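Local coordinates for protein glycoside hydrolase, family 11\:clostridium cellulosome enzyme, dockerin type i\:polysaccharide (Clostridium thermocellum, PDB 2C71) that probably removes acetyl groups from xylan in plant cell walls as a metal-dependent family 4 carbohydrate esterase, at residues His59-His64 against Ala88-Tyr93; Thr35-Gly40 against Val183-Leu188. One frame throughout, in Å; residues are numbered along the deposited sequence.

Contact 1: residues His59-His64 against Ala88-Tyr93; sequences HEIGNH and AVIQKY. With MG (magnesium ion), chain B.
I61 and I90 meet branch to branch, strand 60-63 bringing one and helix 76-94 the other. The methyl CG2 of I61 lies 3.9 Å from CG2 of I90, and the two side chains lie alongside each other, running in opposing senses. In I61, CG2 stands anti to the backbone N while CG1 lies beside it (chi1 -60°), which puts the short branch against the helix. I90 extends its longer branch (chi2 164°), and the terminal CD1 runs over the strand to stand 4.0 Å from I61 CG2 and 4.0 Å from the carbonyl O of G62. V38, from the neighbouring strand, also touches both isoleucines, and I51, M54 and V55 of helix 45-56 pack on I61, making one apolar layer between sheet and helices. The beta-branch of I61 suits an extended strand, while helical I90 has a branch long enough to reach G62. N63 instead bonds through ND2 to I83 O and N87 OD1. Just beyond the strand, H64 NE2 binds the magnesium ion at 2.2 Å beside D13 and four waters, while its ND1 bonds to R102 O. The contact itself implies apolar burial without directional bonds, on the strand that runs directly into H64.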
loop_
_atom_site.group_PDB
_atom_site.type_symbol
_atom_site.label_atom_id
_atom_site.label_comp_id
_atom_site.label_asym_id
_atom_site.label_seq_id
_atom_site.Cartn_x
_atom_site.Cartn_y
_atom_site.Cartn_z
ATOM N N HIS A 59 5.892 9.241 -4.049
ATOM C CA HIS A 59 5.052 8.176 -3.537
ATOM C C HIS A 59 4.247 8.678 -2.364
ATOM O O HIS A 59 4.571 9.713 -1.748
ATOM C CB HIS A 59 5.907 6.972 -3.131
ATOM C CG HIS A 59 6.812 6.503 -4.217
ATOM N ND1 HIS A 59 6.317 6.106 -5.425
ATOM C CD2 HIS A 59 8.148 6.373 -4.233
ATOM C CE1 HIS A 59 7.361 5.769 -6.157
ATOM N NE2 HIS A 59 8.477 5.922 -5.475
ATOM N N GLU A 60 3.222 7.942 -2.006
ATOM C CA GLU A 60 2.356 8.208 -0.854
ATOM C C GLU A 60 2.608 7.151 0.217
ATOM O O GLU A 60 2.928 5.994 -0.108
ATOM C CB GLU A 60 0.918 8.237 -1.311
ATOM C CG GLU A 60 -0.091 8.486 -0.218
ATOM C CD GLU A 60 -1.489 8.758 -0.693
ATOM O OE1 GLU A 60 -1.780 8.530 -1.880
ATOM O OE2 GLU A 60 -2.306 9.198 0.143
ATOM N N ILE A 61 2.404 7.520 1.478
ATOM C CA ILE A 61 2.512 6.586 2.595
ATOM C C ILE A 61 1.139 6.501 3.276
ATOM O O ILE A 61 0.533 7.530 3.634
ATOM C CB ILE A 61 3.594 7.059 3.613
ATOM C CG1 ILE A 61 4.963 7.159 2.917
ATOM C CG2 ILE A 61 3.620 6.110 4.800
ATOM C CD1 ILE A 61 6.043 7.726 3.825
ATOM N N GLY A 62 0.678 5.271 3.462
ATOM C CA GLY A 62 -0.495 4.983 4.254
ATOM C C GLY A 62 -0.164 4.118 5.461
ATOM O O GLY A 62 0.982 3.780 5.736
ATOM N N ASN A 63 -1.219 3.796 6.229
ATOM C CA ASN A 63 -1.081 3.169 7.542
ATOM C C ASN A 63 -1.487 1.690 7.459
ATOM O O ASN A 63 -2.619 1.400 7.039
ATOM C CB ASN A 63 -1.985 3.955 8.506
ATOM C CG ASN A 63 -1.834 3.628 9.951
ATOM O OD1 ASN A 63 -1.770 2.455 10.357
ATOM N ND2 ASN A 63 -1.827 4.661 10.806
ATOM N N HIS A 64 -0.581 0.764 7.842
ATOM C CA HIS A 64 -0.918 -0.667 7.900
ATOM C C HIS A 64 -0.833 -1.144 9.373
ATOM O O HIS A 64 -0.545 -2.332 9.630
ATOM C CB HIS A 64 0.073 -1.446 7.011
ATOM C CG HIS A 64 -0.325 -2.860 6.662
ATOM N ND1 HIS A 64 -1.630 -3.256 6.427
ATOM C CD2 HIS A 64 0.447 -3.955 6.414
ATOM C CE1 HIS A 64 -1.644 -4.550 6.111
ATOM N NE2 HIS A 64 -0.397 -4.992 6.082
ATOM N N ALA A 88 2.191 8.776 14.090
ATOM C CA ALA A 88 3.183 9.658 14.686
ATOM C C ALA A 88 4.579 9.425 14.144
ATOM O O ALA A 88 5.336 10.375 13.885
ATOM C CB ALA A 88 3.178 9.538 16.194
ATOM N N VAL A 89 4.977 8.153 13.959
ATOM C CA VAL A 89 6.312 7.887 13.422
ATOM C C VAL A 89 6.389 8.255 11.964
ATOM O O VAL A 89 7.432 8.744 11.510
ATOM C CB VAL A 89 6.803 6.462 13.728
ATOM C CG1 VAL A 89 7.088 6.237 15.195
ATOM C CG2 VAL A 89 5.885 5.386 13.167
ATOM N N ILE A 90 5.304 8.050 11.218
ATOM C CA ILE A 90 5.299 8.490 9.823
ATOM C C ILE A 90 5.473 10.013 9.740
ATOM O O ILE A 90 6.282 10.531 8.968
ATOM C CB ILE A 90 4.031 8.049 9.094
ATOM C CG1 ILE A 90 3.968 6.527 8.998
ATOM C CG2 ILE A 90 3.944 8.720 7.701
ATOM C CD1 ILE A 90 2.615 5.986 8.647
ATOM N N GLN A 91 4.743 10.738 10.542
ATOM C CA GLN A 91 4.866 12.215 10.539
ATOM C C GLN A 91 6.293 12.645 10.852
ATOM O O GLN A 91 6.845 13.570 10.255
ATOM C CB GLN A 91 3.865 12.826 11.512
ATOM C CG GLN A 91 3.936 14.327 11.607
ATOM C CD GLN A 91 3.627 15.106 10.359
ATOM O OE1 GLN A 91 2.618 14.888 9.657
ATOM N NE2 GLN A 91 4.524 16.051 10.066
ATOM N N LYS A 92 6.883 11.995 11.833
ATOM C CA LYS A 92 8.210 12.367 12.294
ATOM C C LYS A 92 9.239 12.321 11.164
ATOM O O LYS A 92 10.096 13.226 11.050
ATOM C CB LYS A 92 8.630 11.468 13.464
ATOM C CG LYS A 92 9.980 11.829 14.025
ATOM C CD LYS A 92 10.255 11.059 15.249
ATOM C CE LYS A 92 11.660 11.244 15.764
ATOM N NZ LYS A 92 11.906 10.398 17.017
ATOM N N TYR A 93 9.178 11.288 10.329
ATOM C CA TYR A 93 10.263 11.010 9.388
ATOM C C TYR A 93 9.908 11.436 7.964
ATOM O O TYR A 93 10.775 11.826 7.182
ATOM C CB TYR A 93 10.630 9.525 9.418
ATOM C CG TYR A 93 11.156 9.051 10.754
ATOM C CD1 TYR A 93 12.271 9.643 11.333
ATOM C CD2 TYR A 93 10.536 8.014 11.439
ATOM C CE1 TYR A 93 12.756 9.215 12.554
ATOM C CE2 TYR A 93 11.013 7.579 12.661
ATOM C CZ TYR A 93 12.122 8.183 13.213
ATOM O OH TYR A 93 12.601 7.752 14.430
HETATM MG MG MG B . 0.262 -7.097 5.850
HETATM O O HOH W 1 -0.178 -7.225 3.860
HETATM O O HOH W 2 0.373 -7.259 7.884
HETATM O O HOH W 3 0.980 -9.048 5.758
HETATM O O HOH W 4 -1.799 -7.824 6.001
#

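Contact 2: residues Thr35-Gly40 against Val183-Leu188; sequences TFMVVG and VTLTEL
The N-terminus of helix 185-192, closed by a capping box, docks here on strand 35-38 of the parallel sheet in the NodB-type deacetylase domain. T184 is the N-cap: its OG1 accepts from E187 N at 3.1 Å, and T184 N in turn donates to E187 OE1 at 2.9 Å, reaching that oxygen from off the carboxylate plane, tilted 46° out of it. Threonine suits the N-cap because its short side chain carries an acceptor close to the backbone; chi1 of 68° sets OG1 between the backbone N and the carbonyl carbon, where it can meet E187 N. The next amide is bound from the strand: L185 N donates to T35 OG1 at 3.1 Å, with an N-H...O angle of 154°. That same hydroxyl donates to a water 2.8 Å from OG1, which in turn donates a hydrogen bond to V183 O, so T35 reaches both the first helical amide and a carbonyl ahead of the N-cap. The other branch of T35 is apolar. Its CG2 rests 3.9 Å from L185 CD1, the two side chains crossing at about a right angle, and M37 SD approaches that CD1 more loosely, at 4.3 Å. L185 thus lays one methyl against T35, with A8 and E60 also touching its side chain. Threonine serves both needs at this buried spot, implying a helix start anchored to the sheet by polar and apolar contacts together.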
loop_
_atom_site.group_PDB
_atom_site.type_symbol
_atom_site.label_atom_id
_atom_site.label_comp_id
_atom_site.label_asym_id
_atom_site.label_seq_id
_atom_site.Cartn_x
_atom_site.Cartn_y
_atom_site.Cartn_z
ATOM N N THR A 35 2.070 3.713 -3.672
ATOM C CA THR A 35 1.688 3.956 -2.287
ATOM C C THR A 35 2.213 2.816 -1.416
ATOM O O THR A 35 2.044 1.650 -1.781
ATOM C CB THR A 35 0.172 4.086 -2.121
ATOM O OG1 THR A 35 -0.326 5.064 -3.058
ATOM C CG2 THR A 35 -0.234 4.498 -0.725
ATOM N N PHE A 36 2.829 3.152 -0.303
ATOM C CA PHE A 36 3.385 2.182 0.666
ATOM C C PHE A 36 2.556 2.232 1.937
ATOM O O PHE A 36 2.455 3.292 2.557
ATOM C CB PHE A 36 4.851 2.499 0.958
ATOM C CG PHE A 36 5.739 2.299 -0.228
ATOM C CD1 PHE A 36 5.891 3.282 -1.208
ATOM C CD2 PHE A 36 6.391 1.076 -0.417
ATOM C CE1 PHE A 36 6.652 3.021 -2.323
ATOM C CE2 PHE A 36 7.163 0.846 -1.540
ATOM C CZ PHE A 36 7.287 1.845 -2.484
ATOM N N MET A 37 1.985 1.106 2.313
ATOM C CA MET A 37 1.184 0.960 3.546
ATOM C C MET A 37 2.132 0.366 4.581
ATOM O O MET A 37 2.489 -0.821 4.513
ATOM C CB MET A 37 -0.056 0.083 3.309
ATOM C CG MET A 37 -0.891 0.507 2.129
ATOM S SD MET A 37 -1.508 2.201 2.092
ATOM C CE MET A 37 -2.840 2.043 3.298
ATOM N N VAL A 38 2.600 1.224 5.474
ATOM C CA VAL A 38 3.734 0.881 6.360
ATOM C C VAL A 38 3.275 0.478 7.742
ATOM O O VAL A 38 2.192 0.831 8.240
ATOM C CB VAL A 38 4.753 2.038 6.438
ATOM C CG1 VAL A 38 5.311 2.358 5.053
ATOM C CG2 VAL A 38 4.199 3.254 7.112
ATOM N N VAL A 39 4.120 -0.307 8.372
ATOM C CA VAL A 39 3.882 -0.890 9.701
ATOM C C VAL A 39 4.714 -0.105 10.709
ATOM O O VAL A 39 5.945 0.027 10.593
ATOM C CB VAL A 39 4.239 -2.393 9.685
ATOM C CG1 VAL A 39 4.122 -2.998 11.083
ATOM C CG2 VAL A 39 3.328 -3.107 8.708
ATOM N N GLY A 40 4.035 0.451 11.720
ATOM C CA GLY A 40 4.668 1.383 12.632
ATOM C C GLY A 40 5.918 0.870 13.339
ATOM O O GLY A 40 6.899 1.606 13.495
ATOM N N VAL A 183 -0.887 5.756 -10.527
ATOM C CA VAL A 183 -1.123 6.881 -9.652
ATOM C C VAL A 183 -1.055 6.449 -8.193
ATOM O O VAL A 183 -1.218 5.256 -7.864
ATOM C CB VAL A 183 -2.496 7.517 -9.974
ATOM C CG1 VAL A 183 -2.437 8.182 -11.404
ATOM C CG2 VAL A 183 -3.637 6.545 -9.857
ATOM N N THR A 184 -0.832 7.425 -7.310
ATOM C CA THR A 184 -0.960 7.188 -5.863
ATOM C C THR A 184 -2.436 7.021 -5.512
ATOM O O THR A 184 -3.309 7.353 -6.309
ATOM C CB THR A 184 -0.365 8.323 -5.035
ATOM O OG1 THR A 184 -1.166 9.474 -5.228
ATOM C CG2 THR A 184 1.116 8.593 -5.347
ATOM N N LEU A 185 -2.739 6.563 -4.286
ATOM C CA LEU A 185 -4.143 6.478 -3.861
ATOM C C LEU A 185 -4.803 7.841 -3.872
ATOM O O LEU A 185 -5.938 7.977 -4.343
ATOM C CB LEU A 185 -4.270 5.817 -2.483
ATOM C CG LEU A 185 -3.961 4.319 -2.456
ATOM C CD1 LEU A 185 -4.017 3.797 -0.998
ATOM C CD2 LEU A 185 -4.926 3.541 -3.299
ATOM N N THR A 186 -4.136 8.853 -3.354
ATOM C CA THR A 186 -4.732 10.187 -3.330
ATOM C C THR A 186 -5.026 10.633 -4.751
ATOM O O THR A 186 -6.097 11.210 -5.022
ATOM C CB THR A 186 -3.844 11.212 -2.566
ATOM O OG1 THR A 186 -3.964 10.967 -1.155
ATOM C CG2 THR A 186 -4.206 12.656 -2.837
ATOM N N GLU A 187 -4.086 10.420 -5.662
ATOM C CA GLU A 187 -4.281 10.814 -7.036
ATOM C C GLU A 187 -5.428 10.050 -7.685
ATOM O O GLU A 187 -6.213 10.609 -8.466
ATOM C CB GLU A 187 -3.002 10.612 -7.816
ATOM C CG GLU A 187 -1.893 11.594 -7.533
ATOM C CD GLU A 187 -0.489 11.167 -8.011
ATOM O OE1 GLU A 187 -0.279 10.023 -8.569
ATOM O OE2 GLU A 187 0.481 12.002 -7.787
ATOM N N LEU A 188 -5.542 8.743 -7.398
ATOM C CA LEU A 188 -6.620 7.943 -7.962
ATOM C C LEU A 188 -7.987 8.530 -7.595
ATOM O O LEU A 188 -8.850 8.721 -8.446
ATOM C CB LEU A 188 -6.498 6.504 -7.464
ATOM C CG LEU A 188 -7.574 5.557 -7.968
ATOM C CD1 LEU A 188 -7.602 5.511 -9.504
ATOM C CD2 LEU A 188 -7.395 4.121 -7.383
HETATM O O HOH W 5 -0.653 3.851 -5.507
#

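Of the parts in contact, strand 35-38 comes first along the chain, after strand 6-12 and helix 17-30; then come strand 60-63, helix 76-94 and, much later, helix 185-192. Contact 1 closes a short loop, with 23 residues between its segments; contact 2 closes a long one of 142 residues, and contact 1 is nested inside it. Their first segments lie on neighbouring parallel strands of one sheet, and their centres are 9 Å apart. Contact 2 ties this sheet to the C-terminal helix, contact 1 to the helix that follows strand 60-63. They also meet directly: E60 OE2 probably hydrogen-bonds to T186 OG1, and H64 N probably bonds to V38 O, linking the metal ligand's backbone to the adjacent strand.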